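PDB 5NOA: family 88 glycosyl hydrolase from Bacteroides thetaiotaomicron, which probably acts as a polysaccharide lyase on rhamnose-capped arabinogalactan proteins, although its family is generally assigned unsaturated rhamnogalacturonyl hydrolase activity. Local coordinates for residues G202-D207 against I254-T259; G235-L240 against L299-N304. All blocks are in the same frame, centred on the assembly; numbering follows the deposited sequence.

Contact 1: G202-D207 against I254-T259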
loop_
_atom_site.group_PDB
_atom_site.type_symbol
_atom_site.label_atom_id
_atom_site.label_comp_id
_atom_site.label_asym_id
_atom_site.label_seq_id
_atom_site.Cartn_x
_atom_site.Cartn_y
_atom_site.Cartn_z
ATOM N N GLY A 202 12.601 -10.568 10.531
ATOM C CA GLY A 202 12.400 -9.171 10.170
ATOM C C GLY A 202 11.308 -8.925 9.148
ATOM O O GLY A 202 11.343 -7.937 8.447
ATOM N N LEU A 203 10.302 -9.811 9.088
ATOM C CA LEU A 203 9.201 -9.704 8.130
ATOM C C LEU A 203 7.895 -9.973 8.867
ATOM O O LEU A 203 7.885 -10.520 9.970
ATOM C CB LEU A 203 9.398 -10.753 7.016
ATOM C CG LEU A 203 10.580 -10.548 6.070
ATOM C CD1 LEU A 203 10.698 -11.713 5.126
ATOM C CD2 LEU A 203 10.510 -9.260 5.297
ATOM N N TYR A 204 6.801 -9.538 8.241
ATOM C CA TYR A 204 5.466 -9.750 8.753
ATOM C C TYR A 204 4.789 -10.944 8.096
ATOM O O TYR A 204 4.702 -11.043 6.869
ATOM C CB TYR A 204 4.582 -8.527 8.463
ATOM C CG TYR A 204 4.856 -7.341 9.358
ATOM C CD1 TYR A 204 5.905 -6.474 9.057
ATOM C CD2 TYR A 204 4.136 -7.081 10.488
ATOM C CE1 TYR A 204 6.220 -5.402 9.844
ATOM C CE2 TYR A 204 4.429 -5.973 11.293
ATOM C CZ TYR A 204 5.489 -5.181 10.974
ATOM O OH TYR A 204 5.805 -4.098 11.751
ATOM N N TYR A 205 4.210 -11.788 8.927
ATOM C CA TYR A 205 3.259 -12.771 8.446
ATOM C C TYR A 205 1.995 -12.065 7.970
ATOM O O TYR A 205 1.631 -11.015 8.473
ATOM C CB TYR A 205 2.937 -13.774 9.560
ATOM C CG TYR A 205 4.142 -14.638 9.954
ATOM C CD1 TYR A 205 4.632 -15.622 9.101
ATOM C CD2 TYR A 205 4.791 -14.456 11.157
ATOM C CE1 TYR A 205 5.719 -16.403 9.459
ATOM C CE2 TYR A 205 5.899 -15.202 11.515
ATOM C CZ TYR A 205 6.351 -16.187 10.671
ATOM O OH TYR A 205 7.459 -16.934 11.012
ATOM N N ARG A 206 1.288 -12.715 7.073
ATOM C CA ARG A 206 0.098 -12.084 6.543
ATOM C C ARG A 206 -1.025 -11.898 7.585
ATOM O O ARG A 206 -1.847 -10.986 7.452
ATOM C CB ARG A 206 -0.393 -12.768 5.297
ATOM C CG ARG A 206 -1.006 -14.105 5.533
ATOM C CD ARG A 206 -0.995 -14.923 4.271
ATOM N NE ARG A 206 -1.925 -14.484 3.272
ATOM C CZ ARG A 206 -2.055 -15.016 2.037
ATOM N NH1 ARG A 206 -1.298 -16.048 1.533
ATOM N NH2 ARG A 206 -2.962 -14.499 1.223
ATOM N N ASP A 207 -1.032 -12.811 8.564
ATOM C CA ASP A 207 -1.929 -12.793 9.717
ATOM C C ASP A 207 -1.385 -13.832 10.695
ATOM O O ASP A 207 -0.420 -14.572 10.371
ATOM C CB ASP A 207 -3.423 -12.999 9.355
ATOM C CG ASP A 207 -3.726 -14.288 8.681
ATOM O OD1 ASP A 207 -3.424 -15.340 9.239
ATOM O OD2 ASP A 207 -4.340 -14.254 7.592
ATOM N N ILE A 254 10.388 4.396 12.567
ATOM C CA ILE A 254 11.595 4.421 11.767
ATOM C C ILE A 254 12.358 3.126 11.950
ATOM O O ILE A 254 12.837 2.524 10.960
ATOM C CB ILE A 254 12.480 5.631 12.143
ATOM C CG1 ILE A 254 11.764 6.953 11.767
ATOM C CG2 ILE A 254 13.871 5.507 11.542
ATOM C CD1 ILE A 254 12.429 8.187 12.297
ATOM N N ASP A 255 12.488 2.705 13.203
ATOM C CA ASP A 255 13.253 1.495 13.504
ATOM C C ASP A 255 12.653 0.278 12.802
ATOM O O ASP A 255 13.369 -0.537 12.226
ATOM C CB ASP A 255 13.349 1.240 15.016
ATOM C CG ASP A 255 14.318 2.182 15.743
ATOM O OD1 ASP A 255 15.042 2.939 15.075
ATOM O OD2 ASP A 255 14.308 2.173 16.999
ATOM N N ARG A 256 11.329 0.160 12.850
ATOM C CA ARG A 256 10.683 -0.960 12.172
ATOM C C ARG A 256 10.785 -0.860 10.660
ATOM O O ARG A 256 10.969 -1.861 9.977
ATOM C CB ARG A 256 9.219 -1.088 12.596
ATOM C CG ARG A 256 8.463 -2.231 11.955
ATOM C CD ARG A 256 8.978 -3.624 12.232
ATOM N NE ARG A 256 8.729 -3.991 13.611
ATOM C CZ ARG A 256 9.643 -4.126 14.547
ATOM N NH1 ARG A 256 10.959 -3.887 14.310
ATOM N NH2 ARG A 256 9.249 -4.438 15.766
ATOM N N PHE A 257 10.619 0.335 10.130
ATOM C CA PHE A 257 10.796 0.537 8.694
ATOM C C PHE A 257 12.185 0.075 8.250
ATOM O O PHE A 257 12.301 -0.615 7.256
ATOM C CB PHE A 257 10.570 2.005 8.382
ATOM C CG PHE A 257 10.639 2.356 6.938
ATOM C CD1 PHE A 257 9.701 1.917 6.042
ATOM C CD2 PHE A 257 11.584 3.244 6.486
ATOM C CE1 PHE A 257 9.732 2.295 4.705
ATOM C CE2 PHE A 257 11.631 3.610 5.155
ATOM C CZ PHE A 257 10.711 3.129 4.270
ATOM N N ARG A 258 13.207 0.436 9.019
ATOM C CA ARG A 258 14.553 0.033 8.661
ATOM C C ARG A 258 14.761 -1.479 8.743
ATOM O O ARG A 258 15.446 -2.040 7.876
ATOM C CB ARG A 258 15.587 0.737 9.526
ATOM C CG ARG A 258 15.663 2.230 9.197
ATOM C CD ARG A 258 16.827 2.825 9.927
ATOM N NE ARG A 258 16.957 4.244 9.787
ATOM C CZ ARG A 258 17.082 5.111 10.778
ATOM N NH1 ARG A 258 17.131 4.761 12.055
ATOM N NH2 ARG A 258 17.191 6.373 10.439
ATOM N N THR A 259 14.193 -2.131 9.774
ATOM C CA THR A 259 14.376 -3.589 9.904
ATOM C C THR A 259 13.656 -4.325 8.773
ATOM O O THR A 259 14.192 -5.245 8.136
ATOM C CB THR A 259 13.931 -4.139 11.278
ATOM O OG1 THR A 259 12.491 -4.057 11.527
ATOM C CG2 THR A 259 14.708 -3.522 12.361
#
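A small two-stranded antiparallel hairpin, strands 197-198 and 203-204, leans on helix 250-266 here: Tyr204 and Gly202 from the hairpin meet Arg256 and Thr259 of the helix. The phenol end of Tyr204 does most of the touching. Its OH lies 3.2 Å from Arg256 CD and 3.3 Å from Arg256 CG, so the oxygen rests against the methylene chain; CD in turn approaches the ring obliquely, 4.0 Å from Tyr204 CZ. The arginine leaves the helix with CG anti to its backbone N, then bends at chi2 (61°) and again at chi3, which brings CG and CD up against the phenol oxygen. As a result the hydroxyl sits at the edge of the guanidinium, in its plane, while the ring itself is turned 60° from that plane. The same bends bring Arg256 NH1 to Thr259 OG1, about one turn further along the same helix, where it donates at 3.2 Å and with an N-H...O angle of 148°. Backbone alone represents Gly202: its O comes within 3.9 Å of Thr259 O, and the two CA atoms, of Gly202 and Thr259, are 5.9 Å apart. Asp193 of helix 180-196 forms a salt bridge with Arg256 NE, and Tyr197, from the other strand of the hairpin, hydrogen-bonds Thr259 OG1, meets the Tyr204 ring and makes a cation-pi contact with Arg256. The guanidinium is therefore gripped from several directions, by a carboxylate, a hydroxyl and an aromatic ring, and this should restrict its rotation.

Contact 2: G235-L240 against L299-N304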
loop_
_atom_site.group_PDB
_atom_site.type_symbol
_atom_site.label_atom_id
_atom_site.label_comp_id
_atom_site.label_asym_id
_atom_site.label_seq_id
_atom_site.Cartn_x
_atom_site.Cartn_y
_atom_site.Cartn_z
ATOM N N GLY A 235 3.002 1.224 3.610
ATOM C CA GLY A 235 2.260 1.912 4.638
ATOM C C GLY A 235 3.113 2.666 5.618
ATOM O O GLY A 235 2.804 3.796 5.990
ATOM N N LEU A 236 4.214 2.055 6.040
ATOM C CA LEU A 236 5.146 2.722 6.907
ATOM C C LEU A 236 5.783 3.935 6.223
ATOM O O LEU A 236 5.976 4.974 6.863
ATOM C CB LEU A 236 6.215 1.770 7.417
ATOM C CG LEU A 236 5.759 0.776 8.465
ATOM C CD1 LEU A 236 6.792 -0.326 8.670
ATOM C CD2 LEU A 236 5.405 1.468 9.774
ATOM N N ALA A 237 6.096 3.837 4.940
ATOM C CA ALA A 237 6.591 5.000 4.204
ATOM C C ALA A 237 5.575 6.122 4.245
ATOM O O ALA A 237 5.933 7.256 4.516
ATOM C CB ALA A 237 6.945 4.594 2.780
ATOM N N LYS A 238 4.311 5.818 4.008
ATOM C CA LYS A 238 3.293 6.873 4.039
ATOM C C LYS A 238 3.113 7.482 5.426
ATOM O O LYS A 238 2.906 8.697 5.546
ATOM C CB LYS A 238 1.998 6.324 3.489
ATOM C CG LYS A 238 2.057 6.152 1.987
ATOM C CD LYS A 238 0.872 5.406 1.475
ATOM C CE LYS A 238 -0.322 6.249 1.253
ATOM N NZ LYS A 238 -0.168 7.261 0.167
ATOM N N VAL A 239 3.246 6.675 6.473
ATOM C CA VAL A 239 3.214 7.209 7.842
ATOM C C VAL A 239 4.360 8.190 8.027
ATOM O O VAL A 239 4.145 9.326 8.520
ATOM C CB VAL A 239 3.282 6.094 8.896
ATOM C CG1 VAL A 239 3.636 6.629 10.271
ATOM C CG2 VAL A 239 1.977 5.346 8.963
ATOM N N LEU A 240 5.586 7.767 7.669
ATOM C CA LEU A 240 6.741 8.624 7.907
ATOM C C LEU A 240 6.703 9.877 7.059
ATOM O O LEU A 240 7.288 10.892 7.460
ATOM C CB LEU A 240 8.016 7.846 7.677
ATOM C CG LEU A 240 8.244 6.785 8.740
ATOM C CD1 LEU A 240 9.447 5.899 8.399
ATOM C CD2 LEU A 240 8.400 7.373 10.132
ATOM N N LEU A 299 11.063 1.169 -0.673
ATOM C CA LEU A 299 12.519 1.265 -0.597
ATOM C C LEU A 299 12.992 2.573 -1.228
ATOM O O LEU A 299 13.844 3.259 -0.657
ATOM C CB LEU A 299 13.203 0.093 -1.245
ATOM C CG LEU A 299 12.986 -1.266 -0.574
ATOM C CD1 LEU A 299 13.635 -2.358 -1.387
ATOM C CD2 LEU A 299 13.498 -1.292 0.834
ATOM N N GLN A 300 12.476 2.932 -2.398
ATOM C CA GLN A 300 12.929 4.187 -2.999
ATOM C C GLN A 300 12.508 5.364 -2.149
ATOM O O GLN A 300 13.256 6.338 -2.000
ATOM C CB GLN A 300 12.407 4.338 -4.409
ATOM C CG GLN A 300 12.994 5.588 -5.122
ATOM C CD GLN A 300 14.482 5.418 -5.442
ATOM O OE1 GLN A 300 14.824 4.783 -6.428
ATOM N NE2 GLN A 300 15.360 5.924 -4.588
ATOM N N TRP A 301 11.287 5.309 -1.586
ATOM C CA TRP A 301 10.827 6.396 -0.741
ATOM C C TRP A 301 11.748 6.532 0.447
ATOM O O TRP A 301 12.177 7.638 0.835
ATOM C CB TRP A 301 9.359 6.198 -0.286
ATOM C CG TRP A 301 8.871 7.384 0.448
ATOM C CD1 TRP A 301 8.246 8.472 -0.110
ATOM C CD2 TRP A 301 9.025 7.684 1.842
ATOM N NE1 TRP A 301 8.000 9.413 0.846
ATOM C CE2 TRP A 301 8.501 8.987 2.043
ATOM C CE3 TRP A 301 9.568 7.006 2.939
ATOM C CZ2 TRP A 301 8.534 9.627 3.279
ATOM C CZ3 TRP A 301 9.601 7.671 4.187
ATOM C CH2 TRP A 301 9.067 8.955 4.325
ATOM N N GLY A 302 12.093 5.420 1.073
ATOM C CA GLY A 302 12.974 5.481 2.252
ATOM C C GLY A 302 14.360 6.007 1.964
ATOM O O GLY A 302 14.948 6.722 2.809
ATOM N N VAL A 303 14.885 5.665 0.786
ATOM C CA VAL A 303 16.177 6.245 0.328
ATOM C C VAL A 303 15.995 7.748 0.072
ATOM O O VAL A 303 16.820 8.555 0.553
ATOM C CB VAL A 303 16.652 5.516 -0.939
ATOM C CG1 VAL A 303 17.774 6.265 -1.654
ATOM C CG2 VAL A 303 17.114 4.112 -0.580
ATOM N N ASN A 304 14.928 8.139 -0.611
ATOM C CA ASN A 304 14.717 9.537 -0.969
ATOM C C ASN A 304 14.389 10.408 0.232
ATOM O O ASN A 304 14.524 11.620 0.135
ATOM C CB ASN A 304 13.544 9.668 -1.928
ATOM C CG ASN A 304 13.831 9.242 -3.328
ATOM O OD1 ASN A 304 14.966 9.067 -3.739
ATOM N ND2 ASN A 304 12.757 9.129 -4.132
#
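Trp301 gives up the most surface in this contact, and its indole is laid against the helix carrying Ala237 and Leu240. A chi1 of -174° swings the indole away from the backbone N, and the ring reaches straight out from helix 289-304 to meet Ala237 first. The methyl CB of Ala237 touches Trp301 CE3 at 3.6 Å, and Ala237 CA is only slightly farther from that same CE3, at 3.8 Å. Over one face of the indole comes the Ala237 carbonyl: its O stands 3.5 Å above the plane, displaced toward the rim, with Trp301 CH2 as its nearest ring atom. One turn along, Leu240 CB closes on Trp301 CH2 at 3.7 Å, an oblique approach. The small alanine lets the helices come near, with the CA atoms of Ala237 and Trp301 6.7 Å apart. Farther out, the Leu240 side chain packs on Ile254 and Phe257, and Trp301 also touches Glu370 of helix 358-377. All three touching residues are buried, and the contact is apolar apart from that carbonyl. Such large-to-small packing between helices 226-242 and 289-304 fits the helical (alpha/alpha)6 barrel of the six-hairpin glycosidases, the clan of family 88.

In the fold
Helix 250-266 joins the two contacts, whose centres are 13 Å apart. Arg256 and Thr259 serve contact 1, while Ile254 and Phe257 reach across to contact 2. The Phe257 ring sits between both helices of contact 2: its CE2 lies 3.7 Å from Gly302 CA, its CD1 3.8 Å from Leu236 CB. Beside it, Ile254 CG1 is 3.8 Å from Leu240 CD2. The character changes along the way, from a charged and aromatic cluster at 202-207/254-259, about 14 Å from the chain centre, to apolar packing at 235-240/299-304, about 11 Å from it. In the chain the segments alternate, hairpin, helix 226-242, helix 250-266, helix 289-304, so the pairings interlock.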